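Local coordinates for GDSL-like Lipase (Parabacteroides distasonis, PDB 3P94), which is probably a serine hydrolase of the GDSL-like lipase family with a flavodoxin-like fold, tentatively assigned lysophospholipase activity, at residues A[76-81]-A[113-118]; A[119-124]-A[156-161]. All coordinates share one frame; numbering follows the deposited sequence.

Contact 1 (A[76-81]-A[113-118]); sequences KAVVIL and NHIKVI
Ile118 and Val79 meet on one face of two neighbouring parallel strands, where the branched flank of the isoleucine lies across a valine methyl. CG2 of Val79 sits 4.1 Å from CB of Ile118, close also to its CG2 and CD1 methyls. The first torsion of Ile118 (chi1 -66°) sets CG1 beside the backbone N, and the extended second one (chi2 161°) carries CD1 over the shallow place where Ala77 offers no more than a methyl; CD1 to CB of Ala77 is 4.1 Å. Helix 185-202 covers this face, with Val195 and Ile199 among its contacts.

On the other face the CG2 methyl of Ile115 lies against the backbone of Ala77 and Val78, beside CG1 of Val78 at 3.9 Å. That CG1 is squeezed between the backbone N and the carbonyl carbon of its own residue (chi1 59°), a turn that brings it beside Ile115 and CG2 of Val117. Farther along, CD1 of Ile80 meets CG1 of Val117 at 3.9 Å. Helices 59-71 and 96-112 pack over these residues.

Between the faces runs a parallel ladder of four hydrogen bonds: Lys116 N to Lys76 O, Val78 N to Lys116 O, Ile118 N to Val78 O (2.9 Å) and Ile80 N to Ile118 O. At the outer end a water also donates to Lys76 O, at 2.7 Å.

The chemistry is that of a flavodoxin-like sheet centre: the ladder pairs inward-facing N-H and C=O groups, Ala77 and Val79 bond to strand 23-29, and beta-branched side chains present apolar surfaces to helices on both faces.

Contact 2 (A[119-124]-A[156-161]); sequences FCSVLP and LTYVDY
Phe119 to Ser121 run parallel to Thr157 to Val159, joined first by backbone hydrogen bonds. Phe119 N donates to Thr157 O at 3.0 Å, Val159 N to Phe119 O, and Ser121 N to Val159 O at 2.8 Å, the last nearly straight at 173°.

The polar side-chain contacts gather where the strands end. Ser121 points toward the partner segment, and its OG makes a weak hydrogen bond to Val159 O at 3.4 Å while also bonding to His162 N. Asp160 is the N-cap of helix 161-165: its carboxylate caps a backbone N at the start of the helix, and OD2 also bonds Ser163 OG.

Apolar and van der Waals contacts lie on both faces. On the one facing helix 137-153, CD1 of Leu156 meets the edge of the Phe119 ring near its plane, 3.9 Å from CE2. The Tyr158 ring, its CG anti to the backbone N (chi1 -180°), reaches forward and across to Ser121, bringing OH within 3.1 Å of CB of the serine. On the other face, the Tyr161 ring turns back toward Cys120 and Leu123. CD1 of Leu123 lies 3.5 Å from CD2 of the tyrosine, and CG1 of Val159 sits over one ring face, offset toward the rim. The sulfur of Cys120 approaches obliquely, 4.6 Å from the ring centroid, as a sulfur-aromatic contact. With an alanine here in place of the Tyr161 ring, a gap is likely to open beside Cys120, Val159 and Leu123, leaving the Leu123 side chain freer to turn.

Serine and aspartate thus supply acceptors for the helix start, while Phe119 and Leu156 pack toward helix 137-153 and Val159 and Tyr161 toward helix 185-202; the pairing closes the right-handed beta-alpha-beta crossover of strand 116-120, helix 137-153 and strand 157-159.

Overall arrangement
Strand 116-120 is shared by contact 1 and contact 2, pairing with strand 75-81 in the first and with the outermost strand 157-159 in the second. The two follow in series along the chain, their centres about 13 Å apart in a single parallel sheet, and so exemplify how a doubly wound alpha/beta fold is built. They touch directly: Ile80 O lies 2.9 Å from Cys120 N, a probable hydrogen bond, and the CG2 atoms of Ile118 and Val159 pack together at 3.5 Å. Helix 185-202 covers one face across both. The strand ends of contact 2 lead toward loops where Leu123 lies near a possible Ser31-His182-Asp179 triad, consistent with a serine hydrolase.

Contact 1 (A[76-81]-A[113-118])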
# COMPACT_ATOMS: atom_id res chain seq x y z
N LYS A 76 7.64 -2.57 -14.40
CA LYS A 76 8.94 -3.10 -13.98
C LYS A 76 8.83 -3.53 -12.51
O LYS A 76 9.36 -4.56 -12.12
CB LYS A 76 10.04 -2.03 -14.14
CG LYS A 76 10.37 -1.68 -15.59
CD LYS A 76 11.49 -0.65 -15.65
CE LYS A 76 11.91 -0.37 -17.06
NZ LYS A 76 13.20 0.34 -17.12
N ALA A 77 8.09 -2.73 -11.72
CA ALA A 77 7.89 -2.99 -10.29
C ALA A 77 6.52 -2.54 -9.80
O ALA A 77 5.86 -1.73 -10.45
CB ALA A 77 8.97 -2.30 -9.48
N VAL A 78 6.10 -3.07 -8.66
CA VAL A 78 4.87 -2.68 -7.97
C VAL A 78 5.26 -2.33 -6.52
O VAL A 78 6.01 -3.07 -5.87
CB VAL A 78 3.71 -3.72 -8.07
CG1 VAL A 78 4.10 -5.10 -7.49
CG2 VAL A 78 2.42 -3.19 -7.42
N VAL A 79 4.77 -1.18 -6.05
CA VAL A 79 4.99 -0.71 -4.68
C VAL A 79 3.71 -1.02 -3.95
O VAL A 79 2.65 -0.50 -4.33
CB VAL A 79 5.39 0.80 -4.65
CG1 VAL A 79 5.41 1.34 -3.23
CG2 VAL A 79 6.75 1.00 -5.31
N ILE A 80 3.77 -1.92 -2.94
CA ILE A 80 2.56 -2.31 -2.22
C ILE A 80 2.57 -1.75 -0.80
O ILE A 80 3.46 -2.05 -0.02
CB ILE A 80 2.36 -3.86 -2.22
CG1 ILE A 80 2.31 -4.44 -3.66
CG2 ILE A 80 1.09 -4.26 -1.41
CD1 ILE A 80 2.47 -6.00 -3.76
N LEU A 81 1.53 -0.98 -0.46
CA LEU A 81 1.29 -0.47 0.88
C LEU A 81 -0.15 -0.83 1.21
O LEU A 81 -1.07 -0.21 0.72
CB LEU A 81 1.58 1.04 1.00
CG LEU A 81 1.21 1.69 2.36
CD1 LEU A 81 1.99 1.07 3.52
CD2 LEU A 81 1.47 3.18 2.31
N ASN A 113 4.65 -12.99 -13.20
CA ASN A 113 4.46 -12.08 -14.32
C ASN A 113 5.67 -11.14 -14.52
O ASN A 113 5.59 -10.16 -15.27
CB ASN A 113 3.17 -11.29 -14.12
CG ASN A 113 1.98 -12.16 -14.40
OD1 ASN A 113 1.56 -12.31 -15.55
ND2 ASN A 113 1.48 -12.82 -13.37
N HIS A 114 6.81 -11.49 -13.88
CA HIS A 114 8.13 -10.85 -13.96
C HIS A 114 8.09 -9.38 -13.49
O HIS A 114 8.78 -8.52 -14.06
CB HIS A 114 8.74 -10.97 -15.38
CG HIS A 114 8.40 -12.25 -16.09
ND1 HIS A 114 7.52 -12.26 -17.16
CD2 HIS A 114 8.77 -13.52 -15.82
CE1 HIS A 114 7.41 -13.52 -17.53
NE2 HIS A 114 8.14 -14.32 -16.75
N ILE A 115 7.31 -9.12 -12.44
CA ILE A 115 7.20 -7.79 -11.83
C ILE A 115 7.93 -7.83 -10.49
O ILE A 115 7.68 -8.73 -9.69
CB ILE A 115 5.70 -7.36 -11.67
CG1 ILE A 115 4.96 -7.35 -13.04
CG2 ILE A 115 5.59 -6.00 -11.00
CD1 ILE A 115 3.41 -7.48 -12.96
N LYS A 116 8.84 -6.87 -10.25
CA LYS A 116 9.59 -6.77 -8.99
C LYS A 116 8.66 -6.22 -7.90
O LYS A 116 7.98 -5.22 -8.13
CB LYS A 116 10.83 -5.86 -9.14
CG LYS A 116 11.92 -6.47 -9.99
CD LYS A 116 13.17 -5.60 -9.97
CE LYS A 116 14.25 -6.16 -10.86
NZ LYS A 116 14.94 -5.08 -11.60
N VAL A 117 8.63 -6.86 -6.73
CA VAL A 117 7.77 -6.39 -5.63
C VAL A 117 8.58 -5.55 -4.64
O VAL A 117 9.59 -6.00 -4.10
CB VAL A 117 7.03 -7.53 -4.89
CG1 VAL A 117 6.23 -7.00 -3.71
CG2 VAL A 117 6.12 -8.29 -5.85
N ILE A 118 8.06 -4.36 -4.35
CA ILE A 118 8.59 -3.46 -3.34
C ILE A 118 7.52 -3.39 -2.25
O ILE A 118 6.45 -2.82 -2.47
CB ILE A 118 8.98 -2.08 -3.91
CG1 ILE A 118 10.18 -2.21 -4.89
CG2 ILE A 118 9.31 -1.10 -2.78
CD1 ILE A 118 10.37 -1.03 -5.85
O HOH W 1 11.15 -6.02 -13.51

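Contact 2 (A[119-124]-A[156-161])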
# COMPACT_ATOMS: atom_id res chain seq x y z
N PHE A 119 7.78 -4.03 -1.10
CA PHE A 119 6.84 -4.03 0.01
C PHE A 119 7.09 -2.85 0.93
O PHE A 119 8.25 -2.55 1.23
CB PHE A 119 6.94 -5.34 0.82
CG PHE A 119 6.03 -6.46 0.36
CD1 PHE A 119 4.65 -6.30 0.35
CD2 PHE A 119 6.55 -7.69 -0.01
CE1 PHE A 119 3.81 -7.33 -0.08
CE2 PHE A 119 5.71 -8.73 -0.42
CZ PHE A 119 4.35 -8.54 -0.46
N CYS A 120 6.00 -2.20 1.39
CA CYS A 120 6.08 -1.08 2.32
C CYS A 120 5.56 -1.50 3.67
O CYS A 120 4.53 -2.16 3.76
CB CYS A 120 5.29 0.12 1.80
SG CYS A 120 5.86 0.74 0.20
N SER A 121 6.22 -1.01 4.73
CA SER A 121 5.77 -1.18 6.10
C SER A 121 4.43 -0.52 6.25
O SER A 121 4.27 0.62 5.78
CB SER A 121 6.76 -0.50 7.06
OG SER A 121 6.72 0.91 6.88
N VAL A 122 3.47 -1.18 6.90
CA VAL A 122 2.18 -0.57 7.21
C VAL A 122 2.51 0.62 8.12
O VAL A 122 3.39 0.50 8.99
CB VAL A 122 1.18 -1.58 7.84
CG1 VAL A 122 -0.13 -0.90 8.24
CG2 VAL A 122 0.90 -2.74 6.88
N LEU A 123 1.90 1.79 7.87
CA LEU A 123 2.17 2.99 8.65
C LEU A 123 1.74 2.82 10.12
O LEU A 123 0.81 2.06 10.41
CB LEU A 123 1.48 4.21 8.03
CG LEU A 123 2.32 5.12 7.12
CD1 LEU A 123 2.94 4.35 5.97
CD2 LEU A 123 1.49 6.26 6.58
N PRO A 124 2.41 3.54 11.06
CA PRO A 124 1.97 3.49 12.46
C PRO A 124 0.53 4.00 12.59
O PRO A 124 0.11 4.87 11.83
CB PRO A 124 2.94 4.43 13.18
CG PRO A 124 4.06 4.64 12.25
CD PRO A 124 3.52 4.50 10.88
N LEU A 156 13.28 -9.36 -1.82
CA LEU A 156 12.42 -8.23 -2.15
C LEU A 156 12.82 -7.01 -1.32
O LEU A 156 13.29 -7.17 -0.19
CB LEU A 156 10.93 -8.57 -1.93
CG LEU A 156 10.38 -9.88 -2.51
CD1 LEU A 156 8.94 -10.10 -2.10
CD2 LEU A 156 10.51 -9.93 -4.04
N THR A 157 12.64 -5.81 -1.87
CA THR A 157 12.96 -4.56 -1.18
C THR A 157 11.87 -4.26 -0.14
O THR A 157 10.68 -4.39 -0.45
CB THR A 157 13.10 -3.41 -2.21
OG1 THR A 157 14.17 -3.72 -3.10
CG2 THR A 157 13.33 -2.05 -1.56
N TYR A 158 12.27 -3.87 1.09
CA TYR A 158 11.34 -3.48 2.15
C TYR A 158 11.51 -1.98 2.43
O TYR A 158 12.62 -1.52 2.67
CB TYR A 158 11.56 -4.33 3.43
CG TYR A 158 10.63 -3.99 4.57
CD1 TYR A 158 9.30 -4.42 4.58
CD2 TYR A 158 11.08 -3.29 5.69
CE1 TYR A 158 8.44 -4.13 5.64
CE2 TYR A 158 10.24 -3.01 6.77
CZ TYR A 158 8.93 -3.44 6.74
OH TYR A 158 8.11 -3.18 7.81
N VAL A 159 10.41 -1.23 2.34
CA VAL A 159 10.39 0.22 2.56
C VAL A 159 9.89 0.46 3.98
O VAL A 159 8.71 0.24 4.26
CB VAL A 159 9.52 0.93 1.48
CG1 VAL A 159 9.36 2.42 1.76
CG2 VAL A 159 10.10 0.73 0.09
N ASP A 160 10.79 0.90 4.87
CA ASP A 160 10.44 1.11 6.26
C ASP A 160 9.97 2.55 6.56
O ASP A 160 10.67 3.35 7.19
CB ASP A 160 11.59 0.70 7.19
CG ASP A 160 11.21 0.53 8.65
OD1 ASP A 160 10.01 0.69 8.99
OD2 ASP A 160 12.09 0.19 9.46
N TYR A 161 8.71 2.82 6.18
CA TYR A 161 8.07 4.09 6.52
C TYR A 161 7.86 4.19 8.03
O TYR A 161 8.00 5.27 8.60
CB TYR A 161 6.68 4.19 5.87
CG TYR A 161 6.60 4.25 4.36
CD1 TYR A 161 7.47 5.05 3.63
CD2 TYR A 161 5.55 3.65 3.68
CE1 TYR A 161 7.34 5.19 2.25
CE2 TYR A 161 5.40 3.78 2.31
CZ TYR A 161 6.30 4.56 1.59
OH TYR A 161 6.15 4.68 0.24